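DNA repair protein PprA (Deinococcus deserti, PDB 6MC8) binds DNA, forms filaments and takes part in DNA damage repair and genome segregation as a radiation-induced protein. Local coordinates at residues 66-77 / 87-95; 241-252 / 300-308. The protein carries 2 engineered substitutions. All coordinates share one frame; numbering follows the deposited sequence.

Contact 1 (66-77 / 87-95); sequences EAQLTQELRLAH and LQHSARLIH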
loop_
_atom_site.group_PDB
_atom_site.type_symbol
_atom_site.label_atom_id
_atom_site.label_comp_id
_atom_site.label_asym_id
_atom_site.label_seq_id
_atom_site.Cartn_x
_atom_site.Cartn_y
_atom_site.Cartn_z
ATOM N N GLU A 66 5.573 26.174 16.008
ATOM C CA GLU A 66 5.071 25.805 14.689
ATOM C C GLU A 66 4.635 24.348 14.645
ATOM O O GLU A 66 3.788 23.974 13.829
ATOM C CB GLU A 66 6.135 26.089 13.630
ATOM C CG GLU A 66 6.309 27.566 13.330
ATOM C CD GLU A 66 7.493 27.854 12.438
ATOM O OE1 GLU A 66 8.290 26.931 12.190
ATOM O OE2 GLU A 66 7.626 29.006 11.989
ATOM N N ALA A 67 5.203 23.510 15.511
ATOM C CA ALA A 67 4.734 22.134 15.614
ATOM C C ALA A 67 3.352 22.073 16.249
ATOM O O ALA A 67 2.527 21.236 15.875
ATOM C CB ALA A 67 5.731 21.294 16.408
ATOM N N GLN A 68 3.082 22.962 17.205
ATOM C CA GLN A 68 1.761 23.007 17.815
ATOM C C GLN A 68 0.749 23.664 16.886
ATOM O O GLN A 68 -0.425 23.282 16.876
ATOM C CB GLN A 68 1.829 23.740 19.152
ATOM C CG GLN A 68 0.551 23.710 19.963
ATOM C CD GLN A 68 0.205 22.322 20.447
ATOM O OE1 GLN A 68 1.081 21.544 20.802
ATOM N NE2 GLN A 68 -1.081 22.016 20.491
ATOM N N LEU A 69 1.201 24.606 16.066
ATOM C CA LEU A 69 0.319 25.277 15.089
ATOM C C LEU A 69 -0.150 24.270 14.045
ATOM O O LEU A 69 -1.295 24.281 13.684
ATOM C CB LEU A 69 1.066 26.449 14.457
ATOM C CG LEU A 69 1.170 27.694 15.318
ATOM C CD1 LEU A 69 1.965 28.742 14.608
ATOM C CD2 LEU A 69 -0.182 28.235 15.631
ATOM N N THR A 70 0.767 23.437 13.612
ATOM C CA THR A 70 0.527 22.360 12.649
ATOM C C THR A 70 -0.384 21.314 13.267
ATOM O O THR A 70 -1.189 20.808 12.574
ATOM C CB THR A 70 1.866 21.788 12.202
ATOM O OG1 THR A 70 2.520 22.885 11.593
ATOM C CG2 THR A 70 1.743 20.645 11.233
ATOM N N GLN A 71 -0.189 21.006 14.536
ATOM C CA GLN A 71 -1.003 19.981 15.203
ATOM C C GLN A 71 -2.441 20.464 15.278
ATOM O O GLN A 71 -3.299 19.695 14.975
ATOM C CB GLN A 71 -0.400 19.601 16.550
ATOM C CG GLN A 71 -1.283 18.691 17.377
ATOM C CD GLN A 71 -0.758 18.340 18.743
ATOM O OE1 GLN A 71 -1.196 18.844 19.751
ATOM N NE2 GLN A 71 0.197 17.443 18.794
ATOM N N GLU A 72 -2.637 21.735 15.585
ATOM C CA GLU A 72 -3.983 22.256 15.764
ATOM C C GLU A 72 -4.666 22.508 14.426
ATOM O O GLU A 72 -5.890 22.395 14.320
ATOM C CB GLU A 72 -3.929 23.526 16.607
ATOM C CG GLU A 72 -3.512 23.264 18.037
ATOM C CD GLU A 72 -3.413 24.524 18.861
ATOM O OE1 GLU A 72 -3.539 25.621 18.292
ATOM O OE2 GLU A 72 -3.212 24.418 20.086
ATOM N N LEU A 73 -3.887 22.844 13.396
ATOM C CA LEU A 73 -4.445 23.020 12.059
ATOM C C LEU A 73 -4.909 21.693 11.472
ATOM O O LEU A 73 -5.933 21.640 10.781
ATOM C CB LEU A 73 -3.409 23.671 11.147
ATOM C CG LEU A 73 -3.777 23.955 9.691
ATOM C CD1 LEU A 73 -4.840 25.025 9.572
ATOM C CD2 LEU A 73 -2.544 24.326 8.910
ATOM N N ARG A 74 -4.178 20.612 11.737
ATOM C CA ARG A 74 -4.577 19.306 11.226
ATOM C C ARG A 74 -5.782 18.761 11.979
ATOM O O ARG A 74 -6.611 18.054 11.400
ATOM C CB ARG A 74 -3.402 18.334 11.300
ATOM C CG ARG A 74 -2.301 18.625 10.302
ATOM C CD ARG A 74 -1.095 17.742 10.527
ATOM N NE ARG A 74 -0.026 18.059 9.592
ATOM C CZ ARG A 74 1.203 17.562 9.661
ATOM N NH1 ARG A 74 1.534 16.739 10.642
ATOM N NH2 ARG A 74 2.108 17.915 8.763
ATOM N N LEU A 75 -5.901 19.081 13.268
ATOM C CA LEU A 75 -7.079 18.665 14.018
ATOM C C LEU A 75 -8.300 19.474 13.601
ATOM O O LEU A 75 -9.423 18.960 13.596
ATOM C CB LEU A 75 -6.819 18.791 15.519
ATOM C CG LEU A 75 -7.932 18.301 16.448
ATOM C CD1 LEU A 75 -8.228 16.836 16.194
ATOM C CD2 LEU A 75 -7.570 18.520 17.897
ATOM N N ALA A 76 -8.095 20.736 13.224
ATOM C CA ALA A 76 -9.203 21.551 12.747
ATOM C C ALA A 76 -9.680 21.096 11.374
ATOM O O ALA A 76 -10.877 21.150 11.081
ATOM C CB ALA A 76 -8.799 23.023 12.721
ATOM N N HIS A 77 -8.762 20.634 10.521
ATOM C CA HIS A 77 -9.168 20.153 9.205
ATOM C C HIS A 77 -9.829 18.785 9.275
ATOM O O HIS A 77 -10.585 18.416 8.371
ATOM C CB HIS A 77 -7.985 20.122 8.242
ATOM C CG HIS A 77 -7.691 21.441 7.611
ATOM N ND1 HIS A 77 -8.522 22.004 6.670
ATOM C CD2 HIS A 77 -6.655 22.296 7.757
ATOM C CE1 HIS A 77 -8.019 23.156 6.277
ATOM N NE2 HIS A 77 -6.885 23.356 6.918
ATOM N N LEU A 87 -4.114 16.163 1.197
ATOM C CA LEU A 87 -3.117 17.216 1.238
ATOM C C LEU A 87 -2.475 17.252 2.619
ATOM O O LEU A 87 -3.062 16.821 3.612
ATOM C CB LEU A 87 -3.748 18.574 0.915
ATOM C CG LEU A 87 -4.448 18.696 -0.439
ATOM C CD1 LEU A 87 -5.145 20.035 -0.561
ATOM C CD2 LEU A 87 -3.483 18.482 -1.586
ATOM N N GLN A 88 -1.256 17.772 2.670
ATOM C CA GLN A 88 -0.517 17.901 3.917
ATOM C C GLN A 88 -0.562 19.348 4.382
ATOM O O GLN A 88 -0.151 20.252 3.652
ATOM C CB GLN A 88 0.927 17.430 3.742
ATOM C CG GLN A 88 1.754 17.470 5.009
ATOM C CD GLN A 88 3.122 16.844 4.832
ATOM O OE1 GLN A 88 3.463 16.361 3.755
ATOM N NE2 GLN A 88 3.918 16.854 5.892
ATOM N N HIS A 89 -1.064 19.559 5.594
ATOM C CA HIS A 89 -1.283 20.887 6.145
ATOM C C HIS A 89 -0.213 21.207 7.175
ATOM O O HIS A 89 0.155 20.352 7.983
ATOM C CB HIS A 89 -2.662 20.987 6.800
ATOM C CG HIS A 89 -3.801 20.741 5.862
ATOM N ND1 HIS A 89 -4.217 21.668 4.935
ATOM C CD2 HIS A 89 -4.620 19.674 5.719
ATOM C CE1 HIS A 89 -5.239 21.182 4.257
ATOM N NE2 HIS A 89 -5.502 19.973 4.713
ATOM N N SER A 90 0.240 22.449 7.164
ATOM C CA SER A 90 1.261 22.940 8.120
ATOM C C SER A 90 1.165 24.442 8.318
ATOM O O SER A 90 0.564 25.106 7.525
ATOM C CB SER A 90 2.638 22.555 7.763
ATOM O OG SER A 90 2.970 23.050 6.519
ATOM N N ALA A 91 1.723 24.913 9.412
ATOM C CA ALA A 91 1.735 26.354 9.681
ATOM C C ALA A 91 3.150 26.773 10.048
ATOM O O ALA A 91 3.931 25.936 10.496
ATOM C CB ALA A 91 0.773 26.694 10.766
ATOM N N ARG A 92 3.476 28.010 9.712
ATOM C CA ARG A 92 4.757 28.596 10.077
ATOM C C ARG A 92 4.538 30.028 10.537
ATOM O O ARG A 92 3.599 30.699 10.107
ATOM C CB ARG A 92 5.764 28.562 8.917
ATOM C CG ARG A 92 6.307 27.178 8.624
ATOM C CD ARG A 92 7.235 27.154 7.436
ATOM N NE ARG A 92 7.660 25.790 7.138
ATOM C CZ ARG A 92 8.385 25.447 6.082
ATOM N NH1 ARG A 92 8.765 26.367 5.209
ATOM N NH2 ARG A 92 8.720 24.181 5.895
ATOM N N LEU A 93 5.415 30.481 11.425
ATOM C CA LEU A 93 5.323 31.832 11.953
ATOM C C LEU A 93 5.955 32.829 10.996
ATOM O O LEU A 93 6.942 32.530 10.321
ATOM C CB LEU A 93 6.009 31.925 13.312
ATOM C CG LEU A 93 5.364 31.220 14.497
ATOM C CD1 LEU A 93 6.291 31.289 15.688
ATOM C CD2 LEU A 93 4.039 31.870 14.824
ATOM N N ILE A 94 5.352 34.005 10.979
ATOM C CA ILE A 94 5.877 35.150 10.207
ATOM C C ILE A 94 6.201 36.217 11.242
ATOM O O ILE A 94 5.334 36.647 11.934
ATOM C CB ILE A 94 4.912 35.596 9.110
ATOM C CG1 ILE A 94 4.627 34.448 8.150
ATOM C CG2 ILE A 94 5.478 36.783 8.376
ATOM C CD1 ILE A 94 3.517 34.711 7.204
ATOM N N HIS A 95 7.479 36.524 11.351
ATOM C CA HIS A 95 7.995 37.513 12.316
ATOM C C HIS A 95 8.285 38.838 11.618
ATOM O O HIS A 95 8.370 38.857 10.393
ATOM C CB HIS A 95 9.305 36.990 12.888
ATOM C CG HIS A 95 9.175 35.863 13.848
ATOM N ND1 HIS A 95 9.415 34.565 13.488
ATOM C CD2 HIS A 95 8.898 35.843 15.155
ATOM C CE1 HIS A 95 9.263 33.795 14.533
ATOM N NE2 HIS A 95 8.969 34.553 15.569
#

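Contact 2 (241-252 / 300-308); sequences RHSGAGDALNQL and AAVLSGGLR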
loop_
_atom_site.group_PDB
_atom_site.type_symbol
_atom_site.label_atom_id
_atom_site.label_comp_id
_atom_site.label_asym_id
_atom_site.label_seq_id
_atom_site.Cartn_x
_atom_site.Cartn_y
_atom_site.Cartn_z
ATOM N N ARG A 241 -30.960 42.861 16.170
ATOM C CA ARG A 241 -29.729 43.385 16.734
ATOM C C ARG A 241 -29.417 44.741 16.119
ATOM O O ARG A 241 -30.110 45.217 15.217
ATOM C CB ARG A 241 -28.559 42.425 16.507
ATOM C CG ARG A 241 -28.716 41.058 17.132
ATOM C CD ARG A 241 -28.814 41.149 18.634
ATOM N NE ARG A 241 -27.739 41.943 19.212
ATOM C CZ ARG A 241 -26.526 41.490 19.493
ATOM N NH1 ARG A 241 -26.204 40.231 19.245
ATOM N NH2 ARG A 241 -25.629 42.309 20.017
ATOM N N HIS A 242 -28.351 45.357 16.623
ATOM C CA HIS A 242 -27.934 46.666 16.143
ATOM C C HIS A 242 -27.399 46.567 14.721
ATOM O O HIS A 242 -27.018 45.495 14.249
ATOM C CB HIS A 242 -26.869 47.254 17.068
ATOM C CG HIS A 242 -25.589 46.480 17.089
ATOM N ND1 HIS A 242 -24.548 46.738 16.227
ATOM C CD2 HIS A 242 -25.187 45.445 17.863
ATOM C CE1 HIS A 242 -23.557 45.903 16.471
ATOM N NE2 HIS A 242 -23.920 45.107 17.459
ATOM N N SER A 243 -27.397 47.703 14.028
ATOM C CA SER A 243 -26.943 47.723 12.647
ATOM C C SER A 243 -25.434 47.536 12.586
ATOM O O SER A 243 -24.680 48.174 13.323
ATOM C CB SER A 243 -27.349 49.032 11.971
ATOM O OG SER A 243 -26.663 50.134 12.525
ATOM N N GLY A 244 -24.999 46.644 11.711
ATOM C CA GLY A 244 -23.607 46.272 11.624
ATOM C C GLY A 244 -23.245 45.013 12.378
ATOM O O GLY A 244 -22.074 44.620 12.360
ATOM N N ALA A 245 -24.213 44.379 13.045
ATOM C CA ALA A 245 -23.941 43.121 13.731
ATOM C C ALA A 245 -23.683 42.001 12.735
ATOM O O ALA A 245 -22.877 41.102 12.998
ATOM C CB ALA A 245 -25.101 42.762 14.651
ATOM N N GLY A 246 -24.357 42.039 11.585
ATOM C CA GLY A 246 -24.087 41.062 10.547
ATOM C C GLY A 246 -22.763 41.306 9.853
ATOM O O GLY A 246 -22.137 40.375 9.346
ATOM N N ASP A 247 -22.329 42.566 9.806
ATOM C CA ASP A 247 -20.982 42.875 9.338
ATOM C C ASP A 247 -19.933 42.398 10.330
ATOM O O ASP A 247 -18.861 41.933 9.931
ATOM C CB ASP A 247 -20.844 44.375 9.096
ATOM C CG ASP A 247 -19.451 44.770 8.661
ATOM O OD1 ASP A 247 -19.069 44.469 7.515
ATOM O OD2 ASP A 247 -18.738 45.392 9.471
ATOM N N ALA A 248 -20.223 42.513 11.626
ATOM C CA ALA A 248 -19.293 42.033 12.639
ATOM C C ALA A 248 -19.250 40.514 12.659
ATOM O O ALA A 248 -18.214 39.917 12.963
ATOM C CB ALA A 248 -19.682 42.582 14.009
ATOM N N LEU A 249 -20.353 39.870 12.346
ATOM C CA LEU A 249 -20.404 38.398 12.251
ATOM C C LEU A 249 -19.570 37.925 11.056
ATOM O O LEU A 249 -18.970 36.926 11.153
ATOM C CB LEU A 249 -21.869 37.978 12.156
ATOM C CG LEU A 249 -22.155 36.484 12.078
ATOM C CD1 LEU A 249 -21.698 35.788 13.322
ATOM C CD2 LEU A 249 -23.617 36.231 11.863
ATOM N N ASN A 250 -19.572 38.670 9.965
ATOM C CA ASN A 250 -18.828 38.339 8.727
ATOM C C ASN A 250 -17.313 38.320 8.915
ATOM O O ASN A 250 -16.690 37.653 8.175
ATOM C CB ASN A 250 -19.333 39.084 7.501
ATOM C CG ASN A 250 -19.531 38.126 6.357
ATOM O OD1 ASN A 250 -20.364 37.226 6.435
ATOM N ND2 ASN A 250 -18.743 38.289 5.315
ATOM N N GLN A 251 -16.768 39.118 9.823
ATOM C CA GLN A 251 -15.319 39.119 10.111
ATOM C C GLN A 251 -14.979 37.966 11.042
ATOM O O GLN A 251 -13.841 37.782 11.309
ATOM C CB GLN A 251 -14.884 40.393 10.810
ATOM C CG GLN A 251 -15.420 41.661 10.200
ATOM C CD GLN A 251 -15.036 41.828 8.757
ATOM O OE1 GLN A 251 -13.895 41.681 8.382
ATOM N NE2 GLN A 251 -16.003 42.157 7.938
ATOM N N LEU A 252 -15.958 37.259 11.556
ATOM C CA LEU A 252 -15.656 36.164 12.453
ATOM C C LEU A 252 -15.413 34.880 11.662
ATOM O O LEU A 252 -16.012 34.673 10.605
ATOM C CB LEU A 252 -16.801 35.955 13.435
ATOM C CG LEU A 252 -17.130 37.087 14.408
ATOM C CD1 LEU A 252 -18.335 36.707 15.231
ATOM C CD2 LEU A 252 -15.960 37.426 15.305
ATOM N N ALA A 300 -25.212 30.526 19.036
ATOM C CA ALA A 300 -26.413 31.175 19.547
ATOM C C ALA A 300 -26.070 32.234 20.587
ATOM O O ALA A 300 -26.786 33.230 20.726
ATOM C CB ALA A 300 -27.357 30.132 20.139
ATOM N N ALA A 301 -24.975 32.035 21.321
ATOM C CA ALA A 301 -24.532 33.041 22.277
ATOM C C ALA A 301 -23.966 34.265 21.568
ATOM O O ALA A 301 -24.055 35.385 22.081
ATOM C CB ALA A 301 -23.500 32.435 23.224
ATOM N N VAL A 302 -23.379 34.070 20.388
ATOM C CA VAL A 302 -22.872 35.187 19.598
ATOM C C VAL A 302 -24.026 35.961 18.970
ATOM O O VAL A 302 -24.000 37.195 18.897
ATOM C CB VAL A 302 -21.868 34.662 18.549
ATOM C CG1 VAL A 302 -21.471 35.727 17.560
ATOM C CG2 VAL A 302 -20.624 34.151 19.236
ATOM N N LEU A 303 -25.074 35.258 18.547
ATOM C CA LEU A 303 -26.197 35.931 17.909
ATOM C C LEU A 303 -27.086 36.635 18.924
ATOM O O LEU A 303 -27.784 37.591 18.575
ATOM C CB LEU A 303 -27.012 34.931 17.093
ATOM C CG LEU A 303 -26.268 34.283 15.926
ATOM C CD1 LEU A 303 -27.140 33.263 15.216
ATOM C CD2 LEU A 303 -25.730 35.328 14.973
ATOM N N SER A 304 -27.074 36.188 20.174
ATOM C CA SER A 304 -27.915 36.796 21.192
ATOM C C SER A 304 -27.162 37.843 22.005
ATOM O O SER A 304 -27.631 38.975 22.146
ATOM C CB SER A 304 -28.482 35.716 22.113
ATOM O OG SER A 304 -29.297 36.280 23.121
ATOM N N GLY A 305 -25.997 37.488 22.533
ATOM C CA GLY A 305 -25.288 38.374 23.433
ATOM C C GLY A 305 -24.081 39.066 22.839
ATOM O O GLY A 305 -23.669 40.120 23.327
ATOM N N GLY A 306 -23.508 38.495 21.794
ATOM C CA GLY A 306 -22.289 39.004 21.202
ATOM C C GLY A 306 -22.531 40.005 20.097
ATOM O O GLY A 306 -23.539 40.716 20.086
ATOM N N LEU A 307 -21.575 40.048 19.160
ATOM C CA LEU A 307 -21.565 40.948 17.998
ATOM C C LEU A 307 -21.644 42.414 18.418
ATOM O O LEU A 307 -22.345 43.221 17.806
ATOM C CB LEU A 307 -22.680 40.605 17.008
ATOM C CG LEU A 307 -22.628 39.196 16.432
ATOM C CD1 LEU A 307 -23.775 38.968 15.477
ATOM C CD2 LEU A 307 -21.305 38.969 15.761
ATOM N N ARG A 308 -20.916 42.759 19.469
ATOM C CA ARG A 308 -21.026 44.073 20.079
ATOM C C ARG A 308 -20.066 45.077 19.452
ATOM O O ARG A 308 -20.114 46.265 19.761
ATOM C CB ARG A 308 -20.767 43.970 21.578
ATOM C CG ARG A 308 -21.797 43.156 22.334
ATOM C CD ARG A 308 -21.462 43.133 23.809
ATOM N NE ARG A 308 -22.434 42.376 24.587
ATOM C CZ ARG A 308 -22.380 42.236 25.906
ATOM N NH1 ARG A 308 -21.404 42.806 26.596
ATOM N NH2 ARG A 308 -23.307 41.533 26.535
#

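Contact 1 (66-77 / 87-95)
His77 and His89 stack face to face, their ring centroids 3.9 Å apart and their planes only 10° from parallel, with CD2 of His77 lying over the middle of the His89 ring. His89 suits its place because its ring can stack and still use NE2 in a hydrogen bond to Leu84 O; His77 offers one face to His89 while meeting the aromatic rings of Tyr126 and Trp80 edge to face. One turn back along the helix, the Arg74 guanidinium has Thr70 CG2 3.4 Å above one face and the carbonyl of His89 at its edge. The main bond runs from Arg74 NE to His89 O (2.8 Å), in the carbonyl plane; NH2 adds only a weak one. An extended chain from CG to NE carries the group this far from the helix.

Thr70 works in two directions. With OG1 beside its own backbone N (chi1 -61°), the hydroxyl donates to Glu66 O one turn earlier and accepts from Ala91 N at 3.1 Å. Glu66, stretched out beyond CG, brings OE2 to Leu93 N at 2.7 Å; the N-H arrives almost straight, on the anti side of the carboxylate and somewhat out of its plane. Beside these polar links the packing is apolar: Leu69 CB rests on Ala91 CB at 3.7 Å, a methyl small enough to let the helix come near, and Leu69 CD1 reaches Leu93 CD2.

The backbones of Ser90 and Arg92 pair with strand 100-107, whereas the carbonyl of His89 and the N-H groups of Ala91 and Leu93 are taken by helix side chains. This is a helix docked, roughly antiparallel, along an edge strand of a three-stranded antiparallel sheet, its Glu, Thr and Arg serving the backbone where a further strand would otherwise pair.

Contact 2 (241-252 / 300-308)
Arg241 grips the carbonyl of Gly306 end-on with both terminal nitrogens, just past the long helix 274-304; this joins the C-terminal end of that helix to the turn that starts helix 245-250. NH2 lies nearly in line with the C=O of Gly306, NH2 to O being 2.6 Å, and NH1 also bonds to Leu303 O (3.1 Å) from above the carbonyl plane. The Ser304 carbonyl oxygen sits over one face of the guanidinium. Bends at chi2 (-62°) and chi3 (-51°) fold the chain back to these oxygens, and a cation is likely to be favoured where the carbonyls of Leu303 and Ser304, at the helix end, and of Gly306 just beyond it come together. A methionine in place of Arg241 would probably leave the oxygens of Leu303 and Gly306 without these donors and the Gly305-Gly306 turn less firmly held.

Beside this polar grip, Leu307 fills the groove next to the short helix. A branched apolar chain suits this place, because both its methyls meet Leu249 CB, CD2 at 3.8 Å, while CD1 also touches Ala245 O (3.4 Å) and CD2 reaches on to Leu252 CD1. Leu249 CD2 continues the apolar layer to Leu303 CD2, and Leu234 of helix 218-237 touches both leucines. His242 NE2 points at Leu307 O, although that bond is too short to be trusted in length.

Further out, the type II turn from His242 to Ala245 positions the first shell: Gly244, with its positive phi of 97°, takes the third place of the turn, where a CB would press on the carbonyl oxygen of Ser243, and is also the N-cap. Ala245 CB packs 3.8 Å above one face of the His242 ring. On the other segment, Arg308 folds back on its own chain, NE bonding to Gly305 O at 2.9 Å.

In the fold
Contact 1 and contact 2 lie in separate parts of the chain: their centres are 28 Å apart, their nearest atoms about 14 Å, and they do not touch. They follow in series, 66-77 with 87-95 being complete before 241-252 meets 300-308. The first closes over a short connection between neighbouring elements, the second brings the C-terminal tail back across 48 residues. In both, side chains serve backbone polar groups, at a sheet edge in one and past a helix end in the other. Neither is touched by the second chain of the dimer. The peptidase activity inferred from the family remains uncertain, and neither contact can be assigned to a catalytic site.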